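Local coordinates for uncharacterized protein (Arthrobacter sp., PDB 3KOP) that is of unknown function but adopts a cyclophilin-like fold and belongs to the DUF3830 family, at residues I26-R31 and A163-D168; P80-A85 and T125-A130. All coordinates share one frame; numbering follows the deposited sequence.

Contact 1 (I26-R31 and A163-D168)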
loop_
_atom_site.group_PDB
_atom_site.type_symbol
_atom_site.label_atom_id
_atom_site.label_comp_id
_atom_site.label_asym_id
_atom_site.label_seq_id
_atom_site.Cartn_x
_atom_site.Cartn_y
_atom_site.Cartn_z
ATOM N N ILE F 26 2.786 26.901 18.032
ATOM C CA ILE F 26 3.752 26.256 17.177
ATOM C C ILE F 26 4.328 27.353 16.291
ATOM O O ILE F 26 3.603 27.979 15.529
ATOM C CB ILE F 26 3.130 25.166 16.316
ATOM C CG1 ILE F 26 2.373 24.149 17.173
ATOM C CG2 ILE F 26 4.211 24.473 15.491
ATOM C CD1 ILE F 26 1.495 23.124 16.360
ATOM N N THR F 27 5.630 27.564 16.413
ATOM C CA THR F 27 6.281 28.776 15.919
ATOM C C THR F 27 7.512 28.431 15.116
ATOM O O THR F 27 8.297 27.568 15.524
ATOM C CB THR F 27 6.735 29.685 17.108
ATOM O OG1 THR F 27 5.601 30.050 17.913
ATOM C CG2 THR F 27 7.430 30.966 16.592
ATOM N N LEU F 28 7.678 29.132 13.992
ATOM C CA LEU F 28 8.911 29.177 13.249
ATOM C C LEU F 28 9.626 30.466 13.639
ATOM O O LEU F 28 9.131 31.568 13.389
ATOM C CB LEU F 28 8.642 29.137 11.737
ATOM C CG LEU F 28 8.112 27.801 11.217
ATOM C CD1 LEU F 28 7.488 27.939 9.815
ATOM C CD2 LEU F 28 9.221 26.747 11.213
ATOM N N GLU F 29 10.788 30.334 14.246
ATOM C CA GLU F 29 11.407 31.466 14.951
ATOM C C GLU F 29 12.015 32.481 14.018
ATOM O O GLU F 29 11.975 33.664 14.306
ATOM C CB GLU F 29 12.517 30.992 15.864
ATOM C CG GLU F 29 12.125 29.918 16.855
ATOM C CD GLU F 29 11.515 30.452 18.114
ATOM O OE1 GLU F 29 10.940 31.561 18.101
ATOM O OE2 GLU F 29 11.620 29.753 19.136
ATOM N N LYS F 30 12.618 32.021 12.923
ATOM C CA LYS F 30 13.290 32.913 11.988
ATOM C C LYS F 30 12.266 33.598 11.114
ATOM O O LYS F 30 12.271 34.825 10.986
ATOM C CB LYS F 30 14.287 32.141 11.132
ATOM C CG LYS F 30 15.081 32.969 10.157
ATOM C CD LYS F 30 16.158 32.125 9.513
ATOM C CE LYS F 30 16.922 32.884 8.417
ATOM N NZ LYS F 30 16.355 32.542 7.074
ATOM N N ARG F 31 11.364 32.840 10.515
ATOM C CA ARG F 31 10.285 33.487 9.760
ATOM C C ARG F 31 9.276 34.241 10.662
ATOM O O ARG F 31 8.516 35.075 10.180
ATOM C CB ARG F 31 9.586 32.480 8.852
ATOM C CG ARG F 31 10.472 31.969 7.711
ATOM C CD ARG F 31 9.963 30.685 7.139
ATOM N NE ARG F 31 10.724 30.302 5.957
ATOM C CZ ARG F 31 11.940 29.769 5.974
ATOM N NH1 ARG F 31 12.555 29.477 7.119
ATOM N NH2 ARG F 31 12.540 29.486 4.821
ATOM N N ALA F 163 0.976 27.231 6.612
ATOM C CA ALA F 163 1.163 26.553 5.333
ATOM C C ALA F 163 2.027 27.372 4.369
ATOM O O ALA F 163 2.915 26.807 3.713
ATOM C CB ALA F 163 -0.201 26.170 4.687
ATOM N N ALA F 164 1.789 28.681 4.301
ATOM C CA ALA F 164 2.579 29.574 3.436
ATOM C C ALA F 164 4.051 29.621 3.886
ATOM O O ALA F 164 4.966 29.611 3.051
ATOM C CB ALA F 164 1.942 31.008 3.346
ATOM N N ALA F 165 4.284 29.569 5.202
ATOM C CA ALA F 165 5.666 29.521 5.739
ATOM C C ALA F 165 6.380 28.206 5.380
ATOM O O ALA F 165 7.579 28.175 5.090
ATOM C CB ALA F 165 5.666 29.738 7.260
ATOM N N CYS F 166 5.635 27.114 5.438
ATOM C CA CYS F 166 6.179 25.776 5.150
ATOM C C CYS F 166 6.542 25.607 3.663
ATOM O O CYS F 166 7.581 25.032 3.335
ATOM C CB CYS F 166 5.169 24.707 5.574
ATOM S SG CYS F 166 4.876 24.550 7.339
ATOM N N GLN F 167 5.721 26.168 2.779
ATOM C CA GLN F 167 6.048 26.190 1.359
ATOM C C GLN F 167 7.360 26.970 1.154
ATOM O O GLN F 167 8.198 26.569 0.355
ATOM C CB GLN F 167 4.903 26.773 0.512
ATOM C CG GLN F 167 3.553 26.011 0.566
ATOM C CD GLN F 167 3.509 24.693 -0.206
ATOM O OE1 GLN F 167 4.492 24.240 -0.771
ATOM N NE2 GLN F 167 2.334 24.067 -0.205
ATOM N N ASP F 168 7.551 28.039 1.907
ATOM C CA ASP F 168 8.750 28.810 1.834
ATOM C C ASP F 168 9.950 28.024 2.428
ATOM O O ASP F 168 11.069 28.192 1.972
ATOM C CB ASP F 168 8.555 30.151 2.561
ATOM C CG ASP F 168 9.753 31.058 2.409
ATOM O OD1 ASP F 168 9.927 31.589 1.315
ATOM O OD2 ASP F 168 10.533 31.211 3.359
#

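Contact 2 (P80-A85 and T125-A130)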
loop_
_atom_site.group_PDB
_atom_site.type_symbol
_atom_site.label_atom_id
_atom_site.label_comp_id
_atom_site.label_asym_id
_atom_site.label_seq_id
_atom_site.Cartn_x
_atom_site.Cartn_y
_atom_site.Cartn_z
ATOM N N PRO F 80 8.750 10.397 30.787
ATOM C CA PRO F 80 9.310 9.295 31.577
ATOM C C PRO F 80 9.059 7.951 30.905
ATOM O O PRO F 80 9.886 7.076 30.968
ATOM C CB PRO F 80 8.575 9.397 32.912
ATOM C CG PRO F 80 8.092 10.817 32.987
ATOM C CD PRO F 80 7.816 11.229 31.558
ATOM N N LYS F 81 7.914 7.791 30.261
ATOM C CA LYS F 81 7.736 6.686 29.331
ATOM C C LYS F 81 6.961 7.107 28.094
ATOM O O LYS F 81 6.051 7.939 28.149
ATOM C CB LYS F 81 7.080 5.467 29.986
ATOM C CG LYS F 81 5.671 5.639 30.488
ATOM C CD LYS F 81 5.048 4.284 30.884
ATOM C CE LYS F 81 5.063 3.287 29.714
ATOM N NZ LYS F 81 4.039 2.185 29.828
ATOM N N GLU F 82 7.339 6.517 26.976
ATOM C CA GLU F 82 6.725 6.843 25.717
ATOM C C GLU F 82 5.260 6.490 25.760
ATOM O O GLU F 82 4.853 5.543 26.425
ATOM C CB GLU F 82 7.443 6.135 24.569
ATOM C CG GLU F 82 8.819 6.669 24.314
ATOM C CD GLU F 82 8.839 8.137 24.019
ATOM O OE1 GLU F 82 8.227 8.569 23.012
ATOM O OE2 GLU F 82 9.486 8.884 24.800
ATOM N N PRO F 83 4.438 7.265 25.053
ATOM C CA PRO F 83 3.003 7.047 25.118
ATOM C C PRO F 83 2.533 5.772 24.432
ATOM O O PRO F 83 1.447 5.296 24.726
ATOM C CB PRO F 83 2.418 8.295 24.417
ATOM C CG PRO F 83 3.470 8.800 23.561
ATOM C CD PRO F 83 4.793 8.429 24.228
ATOM N N GLY F 84 3.335 5.237 23.513
ATOM C CA GLY F 84 2.881 4.162 22.646
ATOM C C GLY F 84 1.853 4.626 21.629
ATOM O O GLY F 84 1.489 5.807 21.589
ATOM N N ALA F 85 1.371 3.688 20.828
ATOM C CA ALA F 85 0.397 4.009 19.750
ATOM C C ALA F 85 -0.877 4.615 20.352
ATOM O O ALA F 85 -1.497 4.042 21.244
ATOM C CB ALA F 85 0.064 2.771 18.893
ATOM N N THR F 125 16.535 7.236 22.219
ATOM C CA THR F 125 15.139 7.420 21.779
ATOM C C THR F 125 14.960 8.875 21.366
ATOM O O THR F 125 15.365 9.784 22.087
ATOM C CB THR F 125 14.145 7.019 22.853
ATOM O OG1 THR F 125 14.338 5.633 23.147
ATOM C CG2 THR F 125 12.701 7.241 22.383
ATOM N N ILE F 126 14.448 9.069 20.149
ATOM C CA ILE F 126 14.231 10.394 19.586
ATOM C C ILE F 126 12.719 10.616 19.336
ATOM O O ILE F 126 11.996 9.678 18.962
ATOM C CB ILE F 126 14.994 10.535 18.252
ATOM C CG1 ILE F 126 16.472 10.161 18.432
ATOM C CG2 ILE F 126 14.791 11.930 17.641
ATOM C CD1 ILE F 126 17.088 10.666 19.672
ATOM N N VAL F 127 12.250 11.841 19.557
ATOM C CA VAL F 127 10.864 12.193 19.250
ATOM C C VAL F 127 10.844 13.123 18.032
ATOM O O VAL F 127 11.645 14.074 17.937
ATOM C CB VAL F 127 10.156 12.786 20.485
ATOM C CG1 VAL F 127 8.724 13.300 20.139
ATOM C CG2 VAL F 127 10.077 11.705 21.607
ATOM N N ASP F 128 9.967 12.780 17.091
ATOM C CA ASP F 128 9.645 13.577 15.896
ATOM C C ASP F 128 8.319 14.248 16.184
ATOM O O ASP F 128 7.323 13.569 16.397
ATOM C CB ASP F 128 9.552 12.635 14.699
ATOM C CG ASP F 128 9.225 13.308 13.400
ATOM O OD1 ASP F 128 8.466 14.322 13.354
ATOM O OD2 ASP F 128 9.695 12.759 12.362
ATOM N N LEU F 129 8.325 15.578 16.228
ATOM C CA LEU F 129 7.123 16.382 16.361
ATOM C C LEU F 129 6.862 17.055 15.027
ATOM O O LEU F 129 7.707 17.811 14.534
ATOM C CB LEU F 129 7.249 17.420 17.479
ATOM C CG LEU F 129 7.481 16.817 18.872
ATOM C CD1 LEU F 129 7.879 17.927 19.939
ATOM C CD2 LEU F 129 6.281 16.010 19.320
ATOM N N ALA F 130 5.700 16.750 14.450
ATOM C CA ALA F 130 5.401 17.080 13.061
ATOM C C ALA F 130 4.106 17.848 12.902
ATOM O O ALA F 130 3.126 17.611 13.616
ATOM C CB ALA F 130 5.378 15.786 12.170
#

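Contact 1 (I26-R31 and A163-D168)
Arg31 and Asp168 meet through one carboxylate oxygen that takes two N-H groups of the guanidinium. Arg31 NE lies 2.8 Å from Asp168 OD2 in a salt bridge, and this oxygen offers its anti lone pair, the one away from OD1. Arg31 NH2 adds a weak bond to the same OD2 at 3.0 Å. The guanidinium and carboxylate planes are 61° apart, and both N-H groups converge on OD2 instead of forming a flat two-by-two bridge. A further weak bond, 3.5 Å long, runs from Arg31 NH2 to Asp168 O. Beside the salt bridge, Leu28 CD1 packs on Ala165 CB at 3.6 Å. Here a beta-strand of the cyclophilin-like fold, 23-28, runs out into its turn beside helix 159-172, which covers the sheet. The aspartate reaches across because its CG stands anti to the backbone N (chi1 -175°). The rest of the guanidinium is held by Glu177, in a salt bridge with NH1, and by Gly173 O, which accepts from NH2. A leucine in place of Arg31 would probably leave Asp168 OD2 without both N-H donors and Glu177 OE2 without its salt-bridge partner. Asp168 OD1 forms a salt bridge with Arg175 of a second subunit.

Contact 2 (P80-A85 and T125-A130)
Glu82 OE1 is gripped by two hydroxyls, those of Tyr99 and Thr101 on strand 96-103, and the same oxygen touches Val127 CG2 at 3.9 Å. No hydrogen bond links segments 80-85 and 125-130 directly; their meeting is by van der Waals contact beside a polar site supplied by the neighbouring strand. The glutamate chain is bent at chi2 (-57°), which folds the carboxylate back instead of letting it extend. Glu82 CD comes to 4.3 Å from Thr125 CG2, a loose approach by the methyl of the threonine and not its hydroxyl. Thr125 and Val127, two residues apart on one strand, both point toward the loop, whereas Ile126 between them points away. With CG1 of the valine anti to the backbone N (chi1 174°), it is the other methyl, CG2, that is turned to the glutamate. The side chains of Glu82 and Val127 run alongside each other in opposite senses. Besides its bond to OE1, Tyr99 packs on Val127 and Pro83. What results is a loop between strands 70-76 and 88-89 laid along a face of the antiparallel sheet, where strand 125-132 pairs with 70-76 and 96-103, within the cyclophilin-like beta-barrel architecture.

Contacts 1 and 2 lie on opposite sides of the chain's centre, with their own centres 23 Å apart. Their nearest atoms are about 6 Å from each other, and they do not touch. Both reach the same antiparallel sheet, which connects them: strand 23-28 pairs with 178-183, that with 57-63, then 70-76, and finally 125-132. In sequence, contact 2 lies within the span of chain that contact 1 brackets. The two also illustrate different ways of covering a sheet, a helix tied by charge in contact 1 and an irregular loop held through hydroxyls of a third strand in contact 2. No ligand or active site is established for either.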